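Uracil-dna glycosylase (Deinococcus radiodurans, PDB 4UQM) belongs to the uracil-DNA glycosylase superfamily, a family of DNA-binding proteins built round a parallel beta sheet flanked by helices, and is modelled here with bound DNA. Local coordinates at residues H41-T44 / D45-Q49; P106-R109 / N110-K113; K113-T116 / E117-G121; N172-E175 / E176-F180. The protein carries 1 engineered substitution. One frame throughout, in Å; residues are numbered along the deposited sequence.

Contact 1: H41-T44 / D45-Q49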
# COMPACT_ATOMS: atom_id res chain seq x y z
N HIS A 41 -8.55 -6.46 -18.52
CA HIS A 41 -8.37 -7.69 -19.27
C HIS A 41 -6.97 -7.69 -19.91
O HIS A 41 -6.28 -8.68 -19.90
CB HIS A 41 -9.45 -7.82 -20.36
CG HIS A 41 -9.35 -9.07 -21.17
ND1 HIS A 41 -10.07 -10.20 -20.87
CD2 HIS A 41 -8.66 -9.36 -22.31
CE1 HIS A 41 -9.80 -11.15 -21.75
NE2 HIS A 41 -8.95 -10.65 -22.64
N GLU A 42 -6.59 -6.56 -20.51
CA GLU A 42 -5.26 -6.43 -21.14
C GLU A 42 -4.13 -6.53 -20.12
O GLU A 42 -3.13 -7.21 -20.39
CB GLU A 42 -5.13 -5.15 -21.96
CG GLU A 42 -6.03 -5.08 -23.20
CD GLU A 42 -5.92 -6.28 -24.14
OE1 GLU A 42 -4.80 -6.76 -24.38
OE2 GLU A 42 -6.95 -6.76 -24.66
N LEU A 43 -4.30 -5.87 -18.99
CA LEU A 43 -3.32 -6.01 -17.90
C LEU A 43 -3.20 -7.48 -17.47
O LEU A 43 -2.10 -8.01 -17.36
CB LEU A 43 -3.78 -5.19 -16.70
CG LEU A 43 -3.06 -5.41 -15.35
CD1 LEU A 43 -1.61 -4.99 -15.45
CD2 LEU A 43 -3.82 -4.68 -14.27
N THR A 44 -4.34 -8.14 -17.28
CA THR A 44 -4.33 -9.56 -16.86
C THR A 44 -3.60 -10.45 -17.88
O THR A 44 -2.76 -11.30 -17.53
CB THR A 44 -5.76 -10.03 -16.60
OG1 THR A 44 -6.30 -9.28 -15.50
CG2 THR A 44 -5.81 -11.50 -16.28
N ASP A 45 -3.85 -10.20 -19.16
CA ASP A 45 -3.22 -11.02 -20.21
C ASP A 45 -1.72 -10.80 -20.21
O ASP A 45 -0.94 -11.73 -20.38
CB ASP A 45 -3.77 -10.69 -21.60
CG ASP A 45 -5.13 -11.26 -21.86
OD1 ASP A 45 -5.60 -12.18 -21.14
OD2 ASP A 45 -5.73 -10.77 -22.80
N PHE A 46 -1.30 -9.55 -20.00
CA PHE A 46 0.14 -9.26 -19.93
C PHE A 46 0.77 -9.96 -18.74
O PHE A 46 1.85 -10.53 -18.84
CB PHE A 46 0.34 -7.73 -19.87
CG PHE A 46 1.74 -7.29 -19.45
CD1 PHE A 46 2.82 -7.45 -20.30
CD2 PHE A 46 1.96 -6.81 -18.18
CE1 PHE A 46 4.13 -7.02 -19.87
CE2 PHE A 46 3.24 -6.39 -17.75
CZ PHE A 46 4.30 -6.55 -18.61
N LEU A 47 0.12 -9.89 -17.59
CA LEU A 47 0.66 -10.52 -16.38
C LEU A 47 0.72 -12.05 -16.53
O LEU A 47 1.64 -12.65 -16.04
CB LEU A 47 -0.18 -10.15 -15.14
CG LEU A 47 -0.07 -8.67 -14.79
CD1 LEU A 47 -0.96 -8.42 -13.61
CD2 LEU A 47 1.37 -8.22 -14.54
N ARG A 48 -0.24 -12.68 -17.20
CA ARG A 48 -0.14 -14.10 -17.45
C ARG A 48 1.10 -14.47 -18.30
O ARG A 48 1.83 -15.40 -18.01
CB ARG A 48 -1.42 -14.60 -18.07
CG ARG A 48 -2.57 -14.58 -17.08
CD ARG A 48 -3.90 -14.79 -17.79
NE ARG A 48 -5.02 -14.69 -16.86
CZ ARG A 48 -6.30 -14.78 -17.20
NH1 ARG A 48 -6.67 -15.00 -18.47
NH2 ARG A 48 -7.23 -14.63 -16.26
N GLN A 49 1.38 -13.65 -19.31
CA GLN A 49 2.59 -13.84 -20.11
C GLN A 49 3.84 -13.63 -19.29
O GLN A 49 4.82 -14.41 -19.38
CB GLN A 49 2.60 -12.88 -21.31
CG GLN A 49 1.81 -13.31 -22.52
CD GLN A 49 2.52 -14.45 -23.26
OE1 GLN A 49 3.66 -14.79 -22.95
NE2 GLN A 49 1.85 -15.04 -24.16
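T44 and R48 meet one turn apart on helix 38-53, the methyl CG2 of T44 lying 3.1 Å above the plane of the R48 guanidinium, toward its rim, and 3.3 Å from R48 NE. The T44 torsion and the extended R48 chain make this possible. With chi1 at -64°, T44 turns CG2 toward R48 and leaves OG1 beside its backbone N, from where it bonds to F40 O a turn back; the R48 chain, extended from CG to NE, then carries its flat end across the methyl. The next pair is polar but not hydrogen-bonded. D45 brings its carboxylate to the H41 ring with the two planes 79° apart, and although D45 OD2 stands 3.2 Å from H41 NE2, the angle is poor. L43 completes the set on the buried side, where its CD1 packs 3.9 Å from L47 CD1; both leucines also touch W160 of helix 160-172. Beneath all three pairs run the backbone bonds, among them L47 N to L43 O at 2.9 Å. Pairing at i and i+4 is a feature of the alpha-helix, and a polar outer side with leucines turned to W160 is consistent with an amphipathic surface helix.

Contact 2: P106-R109 / N110-K113. With nucleotides of chain B.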
# COMPACT_ATOMS: atom_id res chain seq x y z
N PRO A 106 15.54 -3.04 3.58
CA PRO A 106 15.98 -1.65 3.81
C PRO A 106 14.88 -0.60 3.90
O PRO A 106 14.96 0.30 4.76
CB PRO A 106 16.93 -1.37 2.61
CG PRO A 106 17.43 -2.74 2.28
CD PRO A 106 16.33 -3.72 2.54
N SER A 107 13.87 -0.65 3.03
CA SER A 107 12.82 0.33 3.12
C SER A 107 12.13 0.31 4.46
O SER A 107 11.78 1.37 5.02
CB SER A 107 11.79 0.12 1.99
OG SER A 107 12.38 0.34 0.69
N LEU A 108 11.82 -0.90 4.92
CA LEU A 108 11.13 -1.05 6.18
C LEU A 108 12.04 -0.69 7.36
O LEU A 108 11.58 -0.10 8.35
CB LEU A 108 10.52 -2.44 6.32
CG LEU A 108 9.61 -2.67 7.56
CD1 LEU A 108 8.48 -1.65 7.66
CD2 LEU A 108 9.07 -4.10 7.61
N ARG A 109 13.34 -0.99 7.26
CA ARG A 109 14.29 -0.50 8.27
C ARG A 109 14.21 0.99 8.37
O ARG A 109 14.29 1.53 9.47
CB ARG A 109 15.71 -0.88 7.93
CG ARG A 109 15.91 -2.35 8.02
CD ARG A 109 17.34 -2.73 8.00
NE ARG A 109 17.33 -4.15 7.85
CZ ARG A 109 17.16 -5.01 8.84
NH1 ARG A 109 17.04 -4.59 10.13
NH2 ARG A 109 17.16 -6.28 8.52
N ASN A 110 14.07 1.66 7.22
CA ASN A 110 13.99 3.13 7.24
C ASN A 110 12.65 3.60 7.80
O ASN A 110 12.63 4.58 8.54
CB ASN A 110 14.24 3.67 5.85
CG ASN A 110 15.71 3.65 5.49
OD1 ASN A 110 16.57 3.48 6.34
ND2 ASN A 110 16.01 3.87 4.22
N ILE A 111 11.55 2.95 7.45
CA ILE A 111 10.28 3.22 8.08
C ILE A 111 10.41 3.13 9.61
O ILE A 111 9.89 3.99 10.36
CB ILE A 111 9.17 2.29 7.52
CG1 ILE A 111 8.75 2.74 6.11
CG2 ILE A 111 7.94 2.24 8.43
CD1 ILE A 111 8.04 1.64 5.36
N TYR A 112 11.01 2.05 10.08
CA TYR A 112 11.24 1.86 11.54
C TYR A 112 12.10 2.99 12.14
O TYR A 112 11.82 3.46 13.26
CB TYR A 112 11.86 0.52 11.84
CG TYR A 112 10.97 -0.72 11.70
CD1 TYR A 112 9.58 -0.62 11.45
CD2 TYR A 112 11.51 -2.00 11.78
CE1 TYR A 112 8.80 -1.72 11.34
CE2 TYR A 112 10.72 -3.14 11.67
CZ TYR A 112 9.35 -3.00 11.46
OH TYR A 112 8.58 -4.12 11.34
N LYS A 113 13.11 3.45 11.42
CA LYS A 113 13.98 4.56 11.90
C LYS A 113 13.16 5.81 12.06
O LYS A 113 13.26 6.53 13.08
CB LYS A 113 15.18 4.83 10.96
CG LYS A 113 16.29 3.79 11.01
CD LYS A 113 17.41 4.07 9.99
CE LYS A 113 17.82 2.83 9.23
NZ LYS A 113 18.87 3.08 8.21
P DA B 8 18.22 -5.84 -4.80
OP1 DA B 8 18.46 -7.30 -4.68
OP2 DA B 8 17.53 -5.22 -5.97
O5' DA B 8 17.71 -5.19 -3.44
C5' DA B 8 17.20 -3.86 -3.51
C4' DA B 8 17.21 -3.21 -2.15
O4' DA B 8 18.54 -2.74 -1.83
C3' DA B 8 16.31 -1.98 -2.10
O3' DA B 8 15.67 -1.85 -0.84
C2' DA B 8 17.25 -0.81 -2.30
C1' DA B 8 18.58 -1.32 -1.77
N9 DA B 8 19.72 -0.86 -2.55
C8 DA B 8 20.89 -0.33 -2.07
N7 DA B 8 21.72 0.06 -3.00
C5 DA B 8 21.05 -0.21 -4.18
C6 DA B 8 21.38 -0.01 -5.53
N6 DA B 8 22.55 0.52 -5.94
N1 DA B 8 20.49 -0.39 -6.47
C2 DA B 8 19.32 -0.90 -6.07
N3 DA B 8 18.88 -1.13 -4.83
C4 DA B 8 19.81 -0.76 -3.92
O HOH W 1 17.81 0.76 5.26
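The ring of Y112 has L108 over one face: L108 CG stands 4.1 Å from the Y112 ring centroid and 20° off its normal, a CH-pi contact displaced toward the hydroxyl-bearing end of the ring. Both methyls of L108 lie on that same face, CD1 3.7 Å from Y112 CE1 and CD2 3.8 Å from Y112 OH, while the hydroxyl itself bonds to H127 O. L108 gets there because its CG lies anti to the backbone N (chi1 -173°), a setting that leans the branch along the helix; it also brings CD1 to 4.0 Å from I111 CB. The second flat group, the N110 amide, is gripped at both ends. K113 NZ approaches N110 OD1 at 3.0 Å almost straight in line with the carbonyl, and ND2 bonds to P207 O and E212 OE1, which together should fix the rotation of the amide. A water lies 2.9 Å from P106 O, and its approach to N110 OD1 is at most weak. At the start of the helix the P106 ring rests against the DNA, its CG 3.7 Å from O3' of DA8 of chain B. Helix 106-118 thus opens at the DNA surface, bound on one side to the segment following strand 200-204, through N110, and on another to the segment leading to helix 131-134, through Y112.

Contact 3: K113-T116 / E117-G121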
# COMPACT_ATOMS: atom_id res chain seq x y z
N LYS A 113 13.11 3.45 11.42
CA LYS A 113 13.98 4.56 11.90
C LYS A 113 13.16 5.81 12.06
O LYS A 113 13.26 6.53 13.08
CB LYS A 113 15.18 4.83 10.96
CG LYS A 113 16.29 3.79 11.01
CD LYS A 113 17.41 4.07 9.99
CE LYS A 113 17.82 2.83 9.23
NZ LYS A 113 18.87 3.08 8.21
N GLU A 114 12.32 6.12 11.08
CA GLU A 114 11.51 7.30 11.12
C GLU A 114 10.45 7.21 12.24
O GLU A 114 10.22 8.19 12.98
CB GLU A 114 10.88 7.55 9.75
CG GLU A 114 10.01 8.80 9.69
CD GLU A 114 10.76 10.10 9.82
OE1 GLU A 114 11.99 10.12 9.64
OE2 GLU A 114 10.07 11.14 10.09
N LEU A 115 9.80 6.05 12.38
CA LEU A 115 8.85 5.80 13.51
C LEU A 115 9.51 5.99 14.86
O LEU A 115 8.91 6.58 15.76
CB LEU A 115 8.29 4.39 13.39
CG LEU A 115 7.05 4.24 12.52
CD1 LEU A 115 6.79 2.78 12.20
CD2 LEU A 115 5.82 4.86 13.21
N THR A 116 10.74 5.50 15.01
CA THR A 116 11.48 5.61 16.26
C THR A 116 11.66 7.09 16.63
O THR A 116 11.51 7.44 17.79
CB THR A 116 12.82 4.88 16.15
OG1 THR A 116 12.56 3.48 15.99
CG2 THR A 116 13.71 5.06 17.41
N GLU A 117 11.89 7.96 15.65
CA GLU A 117 12.04 9.36 15.94
C GLU A 117 10.71 10.10 16.03
O GLU A 117 10.62 11.07 16.78
CB GLU A 117 12.92 10.02 14.88
CG GLU A 117 14.32 9.47 14.79
CD GLU A 117 15.06 9.41 16.13
OE1 GLU A 117 15.19 10.44 16.82
OE2 GLU A 117 15.51 8.29 16.52
N ASP A 118 9.71 9.67 15.27
CA ASP A 118 8.51 10.42 15.08
C ASP A 118 7.46 10.16 16.20
O ASP A 118 6.68 11.05 16.53
CB ASP A 118 7.91 10.03 13.72
CG ASP A 118 6.73 10.89 13.31
OD1 ASP A 118 6.65 12.06 13.76
OD2 ASP A 118 5.89 10.38 12.51
N ILE A 119 7.37 8.92 16.64
CA ILE A 119 6.37 8.47 17.61
C ILE A 119 7.12 8.06 18.89
O ILE A 119 7.65 6.96 18.99
CB ILE A 119 5.56 7.26 17.05
CG1 ILE A 119 4.82 7.59 15.74
CG2 ILE A 119 4.60 6.66 18.09
CD1 ILE A 119 3.69 8.57 15.88
N PRO A 120 7.05 8.89 19.93
CA PRO A 120 7.69 8.60 21.19
C PRO A 120 7.29 7.25 21.72
O PRO A 120 6.10 6.90 21.66
CB PRO A 120 7.18 9.72 22.11
CG PRO A 120 6.87 10.84 21.18
CD PRO A 120 6.41 10.20 19.92
N GLY A 121 8.27 6.44 22.08
CA GLY A 121 7.99 5.11 22.60
C GLY A 121 7.99 3.97 21.60
O GLY A 121 7.97 2.80 21.98
O HOH W 2 15.65 6.49 14.38
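K113 O receives E117 N at 3.2 Å and also a water at 2.7 Å, which in turn donates to E117 OE2; the bend of the E117 chain at chi2 (-51°) folds its carboxylate back to the place where one water can serve both. The carbonyl O of E114 takes D118 N at 2.8 Å, with an N-H...O angle of only 135°, and a second, weak bond from E117 N, while D118 CB presses to 3.0 Å from E114 O. The E114 carboxylate is held by the backbone N atoms of G217 and R219. L115 O is shared in the same way, taking I119 N at 2.9 Å in a fairly straight bond and D118 N weakly; in addition, L115 CD2 lies 3.9 Å from I119 CG1, the two side chains alongside and pointing the same way. T116 turns its CG2 to 3.8 Å from E117 OE2, and its OG1 bonds to Y112 O. The weak i to i+3 bonds are consistent with a tightening of the last turn, and I119 is the first residue to leave helical angles. This end of helix 106-118 lies against helix 220-230: F221 touches E114, L115 and I119, and D118 forms a salt bridge with R219.

Contact 4: N172-E175 / E176-F180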
# COMPACT_ATOMS: atom_id res chain seq x y z
N ASN A 172 -11.45 7.97 -1.72
CA ASN A 172 -11.73 9.41 -1.71
C ASN A 172 -13.22 9.74 -1.62
O ASN A 172 -13.64 10.76 -1.06
CB ASN A 172 -11.18 10.01 -2.98
CG ASN A 172 -11.38 11.49 -3.05
OD1 ASN A 172 -10.80 12.25 -2.27
ND2 ASN A 172 -12.20 11.94 -3.98
N ALA A 173 -14.04 8.88 -2.19
CA ALA A 173 -15.50 9.02 -2.12
C ALA A 173 -16.06 8.84 -0.70
O ALA A 173 -17.24 9.17 -0.47
CB ALA A 173 -16.17 8.04 -3.07
N LYS A 174 -15.29 8.29 0.24
CA LYS A 174 -15.77 8.20 1.63
C LYS A 174 -15.90 9.60 2.22
O LYS A 174 -15.08 10.49 1.95
CB LYS A 174 -14.84 7.35 2.49
CG LYS A 174 -14.76 5.86 2.14
CD LYS A 174 -13.49 5.24 2.70
CE LYS A 174 -13.33 5.30 4.18
NZ LYS A 174 -13.62 4.09 4.91
N GLU A 175 -16.90 9.76 3.08
CA GLU A 175 -17.18 11.04 3.71
C GLU A 175 -16.25 11.30 4.90
O GLU A 175 -15.73 12.40 5.05
CB GLU A 175 -18.68 11.14 4.05
CG GLU A 175 -19.52 11.04 2.76
CD GLU A 175 -21.04 10.94 2.91
OE1 GLU A 175 -21.55 10.03 3.64
OE2 GLU A 175 -21.73 11.73 2.19
N GLU A 176 -16.00 10.27 5.68
CA GLU A 176 -15.13 10.42 6.87
C GLU A 176 -13.69 10.51 6.47
O GLU A 176 -13.27 9.86 5.53
CB GLU A 176 -15.30 9.30 7.87
CG GLU A 176 -15.08 9.83 9.28
CD GLU A 176 -15.63 8.92 10.36
OE1 GLU A 176 -15.95 7.75 10.02
OE2 GLU A 176 -15.75 9.39 11.53
N ARG A 177 -12.95 11.34 7.21
CA ARG A 177 -11.54 11.58 6.94
C ARG A 177 -10.71 10.31 6.74
O ARG A 177 -10.67 9.38 7.56
CB ARG A 177 -10.90 12.36 8.10
CG ARG A 177 -9.39 12.53 7.92
CD ARG A 177 -8.87 13.67 8.74
NE ARG A 177 -9.24 15.00 8.22
CZ ARG A 177 -8.82 16.14 8.73
NH1 ARG A 177 -8.14 16.16 9.89
NH2 ARG A 177 -9.13 17.29 8.15
N VAL A 178 -9.98 10.31 5.65
CA VAL A 178 -8.91 9.38 5.37
C VAL A 178 -7.63 10.17 5.18
O VAL A 178 -7.60 11.24 4.51
CB VAL A 178 -9.22 8.54 4.12
CG1 VAL A 178 -8.07 7.68 3.77
CG2 VAL A 178 -10.46 7.70 4.37
N VAL A 179 -6.56 9.67 5.77
CA VAL A 179 -5.22 10.20 5.52
C VAL A 179 -4.54 9.37 4.47
O VAL A 179 -4.35 8.15 4.64
CB VAL A 179 -4.40 10.25 6.83
CG1 VAL A 179 -3.00 10.82 6.57
CG2 VAL A 179 -5.12 11.00 7.97
N PHE A 180 -4.14 10.00 3.39
CA PHE A 180 -3.40 9.38 2.32
C PHE A 180 -1.94 9.74 2.45
O PHE A 180 -1.60 10.94 2.41
CB PHE A 180 -3.91 9.89 0.96
CG PHE A 180 -5.37 9.55 0.64
CD1 PHE A 180 -6.43 10.25 1.21
CD2 PHE A 180 -5.66 8.54 -0.26
CE1 PHE A 180 -7.73 9.97 0.85
CE2 PHE A 180 -6.98 8.22 -0.62
CZ PHE A 180 -8.01 8.94 -0.04
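Van der Waals contact joins the arms of this turn at K174 and V178, whose side chains cross at about a right angle with K174 CE 3.7 Å from V178 CG2. The lysine chain bends to achieve this: a chi3 of 60° folds CE over the valine, and the amine continues to the carbonyl O atoms of L72 and V75. The other V178 branch, CG1, lies 3.7 Å above the plane of the F180 ring, offset toward the rim. Further along, that ring presents its edge to the other arm, with N172 N in its plane and 3.9 Å from F180 CZ. I168 and V171 of helix 160-172 also pack against the ring. The two arms, their directions 156° apart, form the return from helix 160-172 into strand 179-183, the closing half of a beta-alpha-beta crossover that starts at strand 138-142 and passes strand 77-81. Polar interactions between the arms are all indirect, with no hydrogen bond spanning them. H199 bridges instead, its NE2 bonded to N172 O and its ND1 to V178 N. N198 does likewise one step nearer the bend, pairing its ND2 with E175 O and its O with R177 NE. The N172 amide is held separately, OD1 by G196 N and ND2 by T195 OG1.

How the contacts relate
Contact 1, the overlapping contacts 2 and 3, and contact 4 follow one another along the chain. Contacts 2 and 3 share K113, and their centres lie about 11 Å apart, so one helix, 106-118, carries its DNA-facing start in contact 2 and its C-terminal end in contact 3. Contact 1, on helix 38-53, sits across the chain's centre from both, with about 32 Å between its centre and that of contact 2. Contact 4 touches none of the others; it feeds strand 179-183 of the central parallel sheet, about 25 Å, centre to centre, from contact 3. Three of the contacts thus belong to helices, and the fourth to the return from helix 160-172 into the central sheet.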